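Chlamydomonas reinhardtii THB1 (Chlamydomonas reinhardtii, PDB 6CII) binds one heme as a group I truncated hemoglobin, holds cyanide in its distal pocket in this crystal form, and probably binds oxygen. Local coordinates at residues A55-V60 / A116-A121; H88-V93 / P123-T128. One frame throughout, in Å; residues are numbered along the deposited sequence.

In the fold
Both contacts use helix 108-126, contact 1 through residues 116-121 and contact 2 through the C-terminal end, and both touch the heme; their segments alternate along the chain. Contact 1 brings in the end of helix 46-60 and is only partly buried, an aliphatic pairing of Val60 with Ile117 that gives way, deeper in, to Phe56 packed on heme methyls. Contact 2, farther from the centre of the chain but more fully buried, joins helix 87-103 through an aromatic ring and meets a heme vinyl. Neither has a hydrogen bond between its segments. The two meet where Phe90 CZ packs 3.5 Å from Val118 O.

Contact 1: residues A55-V60 / A116-A121. With HEM (protoporphyrin IX containing Fe), chain B.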
ATOM      1  N   ALA A  55      -4.642  -7.138  -2.216  1.00 10.61           N
ATOM      2  CA  ALA A  55      -4.047  -8.460  -2.013  1.00 11.74           C
ATOM      3  C   ALA A  55      -2.698  -8.352  -1.321  1.00 13.61           C
ATOM      4  O   ALA A  55      -2.388  -9.134  -0.401  1.00 11.85           O
ATOM      5  CB  ALA A  55      -3.917  -9.195  -3.361  1.00 15.73           C
ATOM      6  N   PHE A  56      -1.901  -7.357  -1.713  1.00  9.98           N
ATOM      7  CA  PHE A  56      -0.587  -7.193  -1.106  1.00 11.68           C
ATOM      8  C   PHE A  56      -0.708  -6.786   0.347  1.00 11.74           C
ATOM      9  O   PHE A  56      -0.056  -7.364   1.224  1.00 11.53           O
ATOM     10  CB  PHE A  56       0.250  -6.158  -1.850  1.00 11.62           C
ATOM     11  CG  PHE A  56       1.588  -5.953  -1.208  1.00 16.54           C
ATOM     12  CD1 PHE A  56       2.578  -6.906  -1.343  1.00 16.66           C
ATOM     13  CD2 PHE A  56       1.836  -4.841  -0.410  1.00 16.75           C
ATOM     14  CE1 PHE A  56       3.819  -6.746  -0.705  1.00 19.13           C
ATOM     15  CE2 PHE A  56       3.068  -4.687   0.228  1.00 18.68           C
ATOM     16  CZ  PHE A  56       4.043  -5.637   0.071  1.00 16.83           C
ATOM     17  N   MET A  57      -1.527  -5.769   0.625  1.00  9.27           N
ATOM     18  CA  MET A  57      -1.671  -5.293   1.994  0.55 11.07           C
ATOM     19  C   MET A  57      -2.247  -6.379   2.890  1.00 11.36           C
ATOM     20  O   MET A  57      -1.827  -6.537   4.044  1.00 11.71           O
ATOM     21  CB  MET A  57      -2.565  -4.055   2.024  0.55 10.80           C
ATOM     22  CG  MET A  57      -1.984  -2.884   1.282  0.55 12.57           C
ATOM     23  SD  MET A  57      -0.632  -2.185   2.222  0.55 13.33           S
ATOM     24  CE  MET A  57      -0.132  -0.820   1.173  0.55 11.56           C
ATOM     25  N   THR A  58      -3.214  -7.129   2.370  1.00 11.82           N
ATOM     26  CA  THR A  58      -3.790  -8.231   3.137  1.00 10.85           C
ATOM     27  C   THR A  58      -2.706  -9.221   3.555  1.00 12.20           C
ATOM     28  O   THR A  58      -2.653  -9.653   4.717  1.00 12.18           O
ATOM     29  CB  THR A  58      -4.850  -8.913   2.278  1.00  7.53           C
ATOM     30  OG1 THR A  58      -5.923  -7.998   2.007  1.00 12.13           O
ATOM     31  CG2 THR A  58      -5.404 -10.130   2.990  1.00 10.96           C
ATOM     32  N   TYR A  59      -1.824  -9.562   2.617  1.00 11.58           N
ATOM     33  CA  TYR A  59      -0.710 -10.469   2.899  1.00 14.76           C
ATOM     34  C   TYR A  59       0.235  -9.899   3.958  1.00 15.74           C
ATOM     35  O   TYR A  59       0.532 -10.571   4.955  1.00 14.75           O
ATOM     36  CB  TYR A  59       0.046 -10.775   1.604  1.00 13.68           C
ATOM     37  CG  TYR A  59       1.354 -11.487   1.844  1.00 16.26           C
ATOM     38  CD1 TYR A  59       1.369 -12.775   2.349  1.00 23.28           C
ATOM     39  CD2 TYR A  59       2.561 -10.848   1.619  1.00 18.42           C
ATOM     40  CE1 TYR A  59       2.553 -13.437   2.583  1.00 28.06           C
ATOM     41  CE2 TYR A  59       3.771 -11.510   1.855  1.00 24.95           C
ATOM     42  CZ  TYR A  59       3.749 -12.797   2.337  1.00 30.93           C
ATOM     43  OH  TYR A  59       4.933 -13.458   2.585  1.00 45.75           O
ATOM     44  N   VAL A  60       0.739  -8.673   3.765  1.00 13.75           N
ATOM     45  CA  VAL A  60       1.764  -8.209   4.707  1.00 12.24           C
ATOM     46  C   VAL A  60       1.174  -7.847   6.060  1.00 10.14           C
ATOM     47  O   VAL A  60       1.915  -7.807   7.052  1.00 13.42           O
ATOM     48  CB  VAL A  60       2.586  -7.022   4.176  1.00 14.74           C
ATOM     49  CG1 VAL A  60       3.358  -7.463   2.917  1.00 16.86           C
ATOM     50  CG2 VAL A  60       1.704  -5.784   3.924  1.00 11.22           C
ATOM     51  N   ALA A 116       4.807   0.694   9.865  1.00 11.34           N
ATOM     52  CA  ALA A 116       6.144   0.106   9.933  1.00 12.46           C
ATOM     53  C   ALA A 116       6.295  -1.037   8.944  1.00 14.26           C
ATOM     54  O   ALA A 116       7.374  -1.233   8.368  1.00 12.75           O
ATOM     55  CB  ALA A 116       6.423  -0.375  11.349  1.00 13.17           C
ATOM     56  N   ILE A 117       5.234  -1.816   8.759  1.00 10.80           N
ATOM     57  CA  ILE A 117       5.246  -2.868   7.749  1.00  9.80           C
ATOM     58  C   ILE A 117       5.392  -2.266   6.353  1.00 10.27           C
ATOM     59  O   ILE A 117       6.187  -2.752   5.535  1.00 13.75           O
ATOM     60  CB  ILE A 117       3.982  -3.737   7.869  1.00 11.41           C
ATOM     61  CG1 ILE A 117       3.999  -4.540   9.158  1.00 11.83           C
ATOM     62  CG2 ILE A 117       3.867  -4.659   6.656  1.00 13.91           C
ATOM     63  CD1 ILE A 117       2.681  -5.189   9.475  1.00 14.85           C
ATOM     64  N   VAL A 118       4.654  -1.194   6.062  1.00 12.51           N
ATOM     65  CA  VAL A 118       4.871  -0.510   4.789  1.00 13.58           C
ATOM     66  C   VAL A 118       6.309  -0.010   4.681  1.00 17.55           C
ATOM     67  O   VAL A 118       6.931  -0.086   3.615  1.00 15.99           O
ATOM     68  CB  VAL A 118       3.855   0.626   4.614  1.00 17.91           C
ATOM     69  CG1 VAL A 118       4.189   1.445   3.351  1.00 20.65           C
ATOM     70  CG2 VAL A 118       2.476   0.045   4.546  1.00 16.30           C
ATOM     71  N   ALA A 119       6.869   0.510   5.777  1.00 13.33           N
ATOM     72  CA  ALA A 119       8.258   0.952   5.700  1.00 13.40           C
ATOM     73  C   ALA A 119       9.181  -0.202   5.330  1.00 13.00           C
ATOM     74  O   ALA A 119      10.186   0.000   4.630  1.00 15.81           O
ATOM     75  CB  ALA A 119       8.692   1.580   7.022  1.00 12.06           C
ATOM     76  N   SER A 120       8.867  -1.408   5.795  1.00 13.73           N
ATOM     77  CA  SER A 120       9.722  -2.550   5.498  1.00 11.70           C
ATOM     78  C   SER A 120       9.709  -2.902   4.021  1.00 19.22           C
ATOM     79  O   SER A 120      10.628  -3.590   3.559  1.00 21.65           O
ATOM     80  CB  SER A 120       9.304  -3.755   6.338  1.00 16.13           C
ATOM     81  OG  SER A 120       8.271  -4.494   5.707  1.00 26.13           O
ATOM     82  N   ALA A 121       8.705  -2.438   3.264  1.00 11.99           N
ATOM     83  CA  ALA A 121       8.657  -2.669   1.822  1.00 15.25           C
ATOM     84  C   ALA A 121       9.642  -1.814   1.052  1.00 17.34           C
ATOM     85  O   ALA A 121       9.879  -2.094  -0.128  1.00 21.20           O
ATOM     86  CB  ALA A 121       7.257  -2.397   1.262  1.00 19.76           C
TER
HETATM   87  CHA HEM B 201       2.306  -1.560  -8.801  1.00 10.16           C
HETATM   88  CHB HEM B 201       2.744  -1.959  -3.944  1.00 10.21           C
HETATM   89  CHC HEM B 201       5.100   2.374  -3.857  1.00  9.43           C
HETATM   90  CHD HEM B 201       3.739   3.119  -8.553  1.00 12.52           C
HETATM   91  C1A HEM B 201       2.270  -2.013  -7.503  1.00 11.67           C
HETATM   92  C2A HEM B 201       1.689  -3.271  -7.099  1.00 11.09           C
HETATM   93  C3A HEM B 201       1.801  -3.370  -5.776  1.00 10.73           C
HETATM   94  C4A HEM B 201       2.438  -2.194  -5.264  1.00 11.00           C
HETATM   95  CMA HEM B 201       1.337  -4.517  -4.851  1.00 13.11           C
HETATM   96  CAA HEM B 201       1.082  -4.282  -8.100  1.00 14.43           C
HETATM   97  CBA HEM B 201       2.234  -5.152  -8.625  1.00 18.94           C
HETATM   98  CGA HEM B 201       1.685  -6.286  -9.441  1.00 19.92           C
HETATM   99  O1A HEM B 201       1.386  -7.343  -8.836  1.00 22.88           O
HETATM  100  O2A HEM B 201       1.530  -6.120 -10.677  1.00 27.28           O
HETATM  101  C1B HEM B 201       3.395  -0.805  -3.537  1.00  9.90           C
HETATM  102  C2B HEM B 201       3.669  -0.484  -2.166  1.00 15.01           C
HETATM  103  C3B HEM B 201       4.303   0.689  -2.113  1.00 12.14           C
HETATM  104  C4B HEM B 201       4.469   1.188  -3.468  1.00 10.16           C
HETATM  105  CMB HEM B 201       3.285  -1.384  -0.974  1.00 15.07           C
HETATM  106  CAB HEM B 201       4.756   1.332  -0.789  1.00 15.53           C
HETATM  107  CBB HEM B 201       4.928   2.642  -0.652  1.00 20.24           C
HETATM  108  C1C HEM B 201       4.914   2.916  -5.119  1.00 10.84           C
HETATM  109  C2C HEM B 201       5.402   4.206  -5.569  1.00 11.55           C
HETATM  110  C3C HEM B 201       5.031   4.386  -6.852  1.00 11.88           C
HETATM  111  C4C HEM B 201       4.262   3.240  -7.274  1.00  9.25           C
HETATM  112  CMC HEM B 201       6.248   5.137  -4.666  1.00 12.57           C
HETATM  113  CAC HEM B 201       5.279   5.593  -7.801  1.00 11.55           C
HETATM  114  CBC HEM B 201       5.075   6.811  -7.324  1.00 19.33           C
HETATM  115  C1D HEM B 201       3.197   1.902  -8.957  1.00  8.92           C
HETATM  116  C2D HEM B 201       2.642   1.703 -10.262  1.00 11.08           C
HETATM  117  C3D HEM B 201       2.240   0.417 -10.365  1.00 10.88           C
HETATM  118  C4D HEM B 201       2.541  -0.243  -9.124  1.00  9.01           C
HETATM  119  CMD HEM B 201       2.525   2.811 -11.334  1.00 14.78           C
HETATM  120  CAD HEM B 201       1.579  -0.224 -11.599  1.00 12.14           C
HETATM  121  CBD HEM B 201       2.651  -0.523 -12.648  1.00 18.74           C
HETATM  122  CGD HEM B 201       1.998  -1.125 -13.875  1.00 27.45           C
HETATM  123  O1D HEM B 201       2.271  -0.633 -14.999  1.00 33.45           O
HETATM  124  O2D HEM B 201       1.214  -2.098 -13.726  1.00 24.25           O
HETATM  125  NA  HEM B 201       2.720  -1.397  -6.347  1.00  9.51           N
HETATM  126  NB  HEM B 201       3.887   0.251  -4.315  1.00 13.54           N
HETATM  127  NC  HEM B 201       4.248   2.332  -6.207  1.00  9.03           N
HETATM  128  ND  HEM B 201       3.116   0.688  -8.272  1.00  8.71           N
HETATM  129 FE   HEM B 201       3.482   0.440  -6.301  1.00 11.65          FE
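Val60, in the last turn of helix 46-60, faces Ile117 of helix 108-126, and their CA atoms, 7.1 Å apart, mark the closest approach of the two backbones. In a globin these are the E and H helices, packed here without a hydrogen bond between the segments. The two branched side chains pass alongside one another, pointing opposite ways. Ile117 puts CG2 against the flank of Val60, 3.7 Å from Val60 CB and equally close to Val60 CG2. That methyl stands anti to the backbone N of Ile117, with CG1 beside the N and anti to the carbonyl carbon (chi1 -68°), and the second branch carries Ile117 CD1 on to the carbonyl of Val60, 3.6 Å from Val60 O. One isoleucine thus covers both the side chain and the backbone of its partner. Deeper in, Met57 CE lies 4.4 Å from Val118 CG2 in the conformer described, one of two modelled, so this touch is uncertain. The heme fills in beside this pair. Phe56 CE2 is 3.5 Å from heme CMB, while Phe56 CB rests on the neighbouring methyl, 3.6 Å from heme CMA. Within the second helix, Ser120 OG donates to Ile117 O (2.7 Å) in the carbonyl plane, on a lone pair, sharing that oxygen with weak backbone bonds from Ser120 N and Ala121 N. Helix 87-103 packs against the pair through Leu97, which touches both Met57 and Val118; Leu72 of helix 72-82 packs on Phe56 and Ala121, and Leu10 of helix 10-13 on Ile117.

Contact 2: residues H88-V93 / P123-T128; sequences HHFDLV and PLIFGT. With HEM (protoporphyrin IX containing Fe), chain B.
The ring of Phe90 spans most of the gap between Phe90 CA and Ile125 CA, which are 9.2 Å apart, and it takes a heme vinyl over one face while receiving a methyl of Ile125 at its edge. The helices it joins, 87-103 and 108-126, are the G and H helices of the 2-on-2 globin fold, and the contact forms part of the wall of the heme pocket. A Phe90 chi1 of -176° sets CG opposite its N and carries the ring toward Ile125 and the vinyl. Ile125 CD1 comes to the rim near the ring plane, 3.6 Å from Phe90 CE2, and heme CBB lies over the face, 3.3 Å from Phe90 CE2. Val93 CG1, one turn further on, also touches the vinyl, 3.5 Å from heme CBB, and the two side chains together probably limit its rotation. Phe126 crosses Phe90 obliquely and offers its own edge: Phe126 CE1 lies 3.9 Å from Phe90 CB, with that CB near the plane of the Phe126 ring. A face of the Phe126 ring is overlaid toward its rim by CG2 of the preceding Ile125, and His87 stacks on the ring as well. Helix 108-126 finishes here in a Schellman motif, in which Gly127 takes positive phi, Thr128 N bonds back to Pro123 O (3.1 Å) and Gly127 N makes a weak bond to Leu124 O. Ile125 also touches His76, the proximal ligand of the heme iron, and Leu72 on helix 72-82. At the porphyrin itself, Ile125 CD1 meets the pyrrole carbon that carries the vinyl, 3.4 Å from heme C3B.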
ATOM      1  N   HIS A  88      11.525   9.739  -2.597  1.00 13.03           N
ATOM      2  CA  HIS A  88      10.590  10.771  -2.171  1.00 13.92           C
ATOM      3  C   HIS A  88       9.165  10.381  -2.530  1.00 12.44           C
ATOM      4  O   HIS A  88       8.245  10.588  -1.729  1.00 12.31           O
ATOM      5  CB  HIS A  88      10.945  12.121  -2.793  1.00 15.75           C
ATOM      6  CG  HIS A  88       9.963  13.212  -2.472  1.00 16.46           C
ATOM      7  ND1 HIS A  88       9.711  13.632  -1.182  1.00 22.03           N
ATOM      8  CD2 HIS A  88       9.159  13.952  -3.273  1.00 23.41           C
ATOM      9  CE1 HIS A  88       8.805  14.593  -1.204  1.00 20.73           C
ATOM     10  NE2 HIS A  88       8.463  14.813  -2.460  1.00 23.73           N
ATOM     11  N   HIS A  89       8.967   9.787  -3.718  1.00  9.17           N
ATOM     12  CA  HIS A  89       7.629   9.296  -4.046  1.00 10.19           C
ATOM     13  C   HIS A  89       7.176   8.263  -3.036  1.00 10.60           C
ATOM     14  O   HIS A  89       5.998   8.231  -2.649  1.00 10.32           O
ATOM     15  CB  HIS A  89       7.585   8.670  -5.437  1.00  9.12           C
ATOM     16  CG  HIS A  89       7.895   9.627  -6.538  1.00  9.93           C
ATOM     17  ND1 HIS A  89       8.899   9.398  -7.445  1.00 11.82           N
ATOM     18  CD2 HIS A  89       7.335  10.810  -6.876  1.00 13.16           C
ATOM     19  CE1 HIS A  89       8.966  10.418  -8.286  1.00 13.94           C
ATOM     20  NE2 HIS A  89       8.023  11.289  -7.964  1.00 12.95           N
ATOM     21  N   PHE A  90       8.077   7.368  -2.640  1.00 11.55           N
ATOM     22  CA  PHE A  90       7.731   6.398  -1.614  1.00 12.19           C
ATOM     23  C   PHE A  90       7.229   7.091  -0.355  1.00 11.89           C
ATOM     24  O   PHE A  90       6.204   6.693   0.208  1.00 11.23           O
ATOM     25  CB  PHE A  90       8.927   5.499  -1.316  1.00 11.97           C
ATOM     26  CG  PHE A  90       8.628   4.405  -0.333  1.00 10.02           C
ATOM     27  CD1 PHE A  90       8.665   4.654   1.035  1.00 14.07           C
ATOM     28  CD2 PHE A  90       8.327   3.133  -0.772  1.00 11.71           C
ATOM     29  CE1 PHE A  90       8.381   3.651   1.946  1.00 11.94           C
ATOM     30  CE2 PHE A  90       8.061   2.117   0.129  1.00 17.88           C
ATOM     31  CZ  PHE A  90       8.084   2.369   1.481  1.00 15.70           C
ATOM     32  N   ASP A  91       7.897   8.169   0.072  1.00  8.77           N
ATOM     33  CA  ASP A  91       7.445   8.874   1.267  1.00 10.98           C
ATOM     34  C   ASP A  91       6.078   9.496   1.055  1.00 11.15           C
ATOM     35  O   ASP A  91       5.234   9.464   1.958  1.00 12.61           O
ATOM     36  CB  ASP A  91       8.434   9.969   1.672  1.00 11.96           C
ATOM     37  CG  ASP A  91       9.721   9.423   2.239  1.00 16.88           C
ATOM     38  OD1 ASP A  91       9.760   8.277   2.735  1.00 16.37           O
ATOM     39  OD2 ASP A  91      10.721  10.166   2.180  1.00 17.09           O
ATOM     40  N   LEU A  92       5.831  10.050  -0.135  1.00 10.12           N
ATOM     41  CA  LEU A  92       4.522  10.631  -0.402  1.00 10.72           C
ATOM     42  C   LEU A  92       3.440   9.567  -0.347  1.00 10.59           C
ATOM     43  O   LEU A  92       2.323   9.819   0.149  1.00 11.13           O
ATOM     44  CB  LEU A  92       4.517  11.317  -1.768  1.00 13.32           C
ATOM     45  CG  LEU A  92       5.411  12.547  -1.995  1.00 12.73           C
ATOM     46  CD1 LEU A  92       5.144  13.021  -3.432  1.00 16.20           C
ATOM     47  CD2 LEU A  92       5.121  13.672  -0.989  1.00 18.12           C
ATOM     48  N   VAL A  93       3.733   8.386  -0.907  1.00  9.59           N
ATOM     49  CA  VAL A  93       2.749   7.304  -0.937  1.00 10.84           C
ATOM     50  C   VAL A  93       2.466   6.809   0.466  1.00 12.66           C
ATOM     51  O   VAL A  93       1.311   6.601   0.845  1.00 11.14           O
ATOM     52  CB  VAL A  93       3.246   6.175  -1.852  1.00 11.31           C
ATOM     53  CG1 VAL A  93       2.405   4.936  -1.617  1.00 13.67           C
ATOM     54  CG2 VAL A  93       3.088   6.612  -3.273  1.00 11.46           C
ATOM     55  N   PRO A 123      13.081  -1.445   1.056  1.00 18.51           N
ATOM     56  CA  PRO A 123      14.214  -2.130   0.405  1.00 16.55           C
ATOM     57  C   PRO A 123      13.763  -3.109  -0.646  1.00 20.65           C
ATOM     58  O   PRO A 123      14.458  -3.290  -1.653  1.00 26.76           O
ATOM     59  CB  PRO A 123      14.918  -2.862   1.559  1.00 20.32           C
ATOM     60  CG  PRO A 123      14.322  -2.343   2.800  1.00 26.35           C
ATOM     61  CD  PRO A 123      13.015  -1.739   2.499  1.00 17.48           C
ATOM     62  N   LEU A 124      12.621  -3.765  -0.426  1.00 18.55           N
ATOM     63  CA  LEU A 124      12.089  -4.678  -1.429  1.00 22.21           C
ATOM     64  C   LEU A 124      11.788  -3.933  -2.711  1.00 23.19           C
ATOM     65  O   LEU A 124      12.157  -4.378  -3.802  1.00 20.27           O
ATOM     66  CB  LEU A 124      10.826  -5.364  -0.908  1.00 21.63           C
ATOM     67  CG  LEU A 124      11.117  -6.182   0.364  1.00 36.00           C
ATOM     68  CD1 LEU A 124       9.888  -6.936   0.854  1.00 36.76           C
ATOM     69  CD2 LEU A 124      12.298  -7.132   0.136  1.00 31.64           C
ATOM     70  N   ILE A 125      11.126  -2.784  -2.595  1.00 15.28           N
ATOM     71  CA  ILE A 125      10.699  -2.053  -3.786  1.00 21.35           C
ATOM     72  C   ILE A 125      11.902  -1.526  -4.563  1.00 22.45           C
ATOM     73  O   ILE A 125      11.941  -1.615  -5.796  1.00 30.66           O
ATOM     74  CB  ILE A 125       9.733  -0.919  -3.399  1.00 17.77           C
ATOM     75  CG1 ILE A 125       8.324  -1.458  -3.140  1.00 25.85           C
ATOM     76  CG2 ILE A 125       9.705   0.142  -4.481  1.00 22.31           C
ATOM     77  CD1 ILE A 125       7.491  -0.509  -2.335  1.00 27.94           C
ATOM     78  N   PHE A 126      12.902  -0.972  -3.873  1.00 24.04           N
ATOM     79  CA  PHE A 126      14.024  -0.327  -4.552  1.00 21.78           C
ATOM     80  C   PHE A 126      15.206  -1.257  -4.750  1.00 36.84           C
ATOM     81  O   PHE A 126      16.267  -0.804  -5.197  1.00 35.30           O
ATOM     82  CB  PHE A 126      14.473   0.932  -3.788  1.00 20.34           C
ATOM     83  CG  PHE A 126      13.477   2.061  -3.870  1.00 14.84           C
ATOM     84  CD1 PHE A 126      12.558   2.267  -2.855  1.00 18.33           C
ATOM     85  CD2 PHE A 126      13.396   2.848  -5.011  1.00 12.55           C
ATOM     86  CE1 PHE A 126      11.633   3.282  -2.942  1.00 16.88           C
ATOM     87  CE2 PHE A 126      12.465   3.884  -5.096  1.00 14.52           C
ATOM     88  CZ  PHE A 126      11.578   4.085  -4.068  1.00 16.36           C
ATOM     89  N   GLY A 127      15.047  -2.541  -4.436  1.00 38.41           N
ATOM     90  CA  GLY A 127      16.139  -3.481  -4.618  1.00 40.73           C
ATOM     91  C   GLY A 127      17.388  -3.102  -3.863  1.00 40.14           C
ATOM     92  O   GLY A 127      18.501  -3.371  -4.334  1.00 52.62           O
ATOM     93  N   THR A 128      17.236  -2.478  -2.703  1.00 38.67           N
ATOM     94  CA  THR A 128      18.375  -2.092  -1.885  1.00 48.13           C
ATOM     95  C   THR A 128      18.915  -3.285  -1.091  1.00 60.31           C
ATOM     96  O   THR A 128      18.520  -4.429  -1.317  1.00 47.14           O
ATOM     97  CB  THR A 128      18.003  -0.950  -0.913  1.00 47.30           C
ATOM     98  OG1 THR A 128      17.605   0.207  -1.662  1.00 46.92           O
ATOM     99  CG2 THR A 128      19.183  -0.593  -0.018  1.00 47.61           C
TER
HETATM  100  CHA HEM B 201       2.306  -1.560  -8.801  1.00 10.16           C
HETATM  101  CHB HEM B 201       2.744  -1.959  -3.944  1.00 10.21           C
HETATM  102  CHC HEM B 201       5.100   2.374  -3.857  1.00  9.43           C
HETATM  103  CHD HEM B 201       3.739   3.119  -8.553  1.00 12.52           C
HETATM  104  C1A HEM B 201       2.270  -2.013  -7.503  1.00 11.67           C
HETATM  105  C2A HEM B 201       1.689  -3.271  -7.099  1.00 11.09           C
HETATM  106  C3A HEM B 201       1.801  -3.370  -5.776  1.00 10.73           C
HETATM  107  C4A HEM B 201       2.438  -2.194  -5.264  1.00 11.00           C
HETATM  108  CMA HEM B 201       1.337  -4.517  -4.851  1.00 13.11           C
HETATM  109  CAA HEM B 201       1.082  -4.282  -8.100  1.00 14.43           C
HETATM  110  CBA HEM B 201       2.234  -5.152  -8.625  1.00 18.94           C
HETATM  111  CGA HEM B 201       1.685  -6.286  -9.441  1.00 19.92           C
HETATM  112  O1A HEM B 201       1.386  -7.343  -8.836  1.00 22.88           O
HETATM  113  O2A HEM B 201       1.530  -6.120 -10.677  1.00 27.28           O
HETATM  114  C1B HEM B 201       3.395  -0.805  -3.537  1.00  9.90           C
HETATM  115  C2B HEM B 201       3.669  -0.484  -2.166  1.00 15.01           C
HETATM  116  C3B HEM B 201       4.303   0.689  -2.113  1.00 12.14           C
HETATM  117  C4B HEM B 201       4.469   1.188  -3.468  1.00 10.16           C
HETATM  118  CMB HEM B 201       3.285  -1.384  -0.974  1.00 15.07           C
HETATM  119  CAB HEM B 201       4.756   1.332  -0.789  1.00 15.53           C
HETATM  120  CBB HEM B 201       4.928   2.642  -0.652  1.00 20.24           C
HETATM  121  C1C HEM B 201       4.914   2.916  -5.119  1.00 10.84           C
HETATM  122  C2C HEM B 201       5.402   4.206  -5.569  1.00 11.55           C
HETATM  123  C3C HEM B 201       5.031   4.386  -6.852  1.00 11.88           C
HETATM  124  C4C HEM B 201       4.262   3.240  -7.274  1.00  9.25           C
HETATM  125  CMC HEM B 201       6.248   5.137  -4.666  1.00 12.57           C
HETATM  126  CAC HEM B 201       5.279   5.593  -7.801  1.00 11.55           C
HETATM  127  CBC HEM B 201       5.075   6.811  -7.324  1.00 19.33           C
HETATM  128  C1D HEM B 201       3.197   1.902  -8.957  1.00  8.92           C
HETATM  129  C2D HEM B 201       2.642   1.703 -10.262  1.00 11.08           C
HETATM  130  C3D HEM B 201       2.240   0.417 -10.365  1.00 10.88           C
HETATM  131  C4D HEM B 201       2.541  -0.243  -9.124  1.00  9.01           C
HETATM  132  CMD HEM B 201       2.525   2.811 -11.334  1.00 14.78           C
HETATM  133  CAD HEM B 201       1.579  -0.224 -11.599  1.00 12.14           C
HETATM  134  CBD HEM B 201       2.651  -0.523 -12.648  1.00 18.74           C
HETATM  135  CGD HEM B 201       1.998  -1.125 -13.875  1.00 27.45           C
HETATM  136  O1D HEM B 201       2.271  -0.633 -14.999  1.00 33.45           O
HETATM  137  O2D HEM B 201       1.214  -2.098 -13.726  1.00 24.25           O
HETATM  138  NA  HEM B 201       2.720  -1.397  -6.347  1.00  9.51           N
HETATM  139  NB  HEM B 201       3.887   0.251  -4.315  1.00 13.54           N
HETATM  140  NC  HEM B 201       4.248   2.332  -6.207  1.00  9.03           N
HETATM  141  ND  HEM B 201       3.116   0.688  -8.272  1.00  8.71           N
HETATM  142 FE   HEM B 201       3.482   0.440  -6.301  1.00 11.65          FE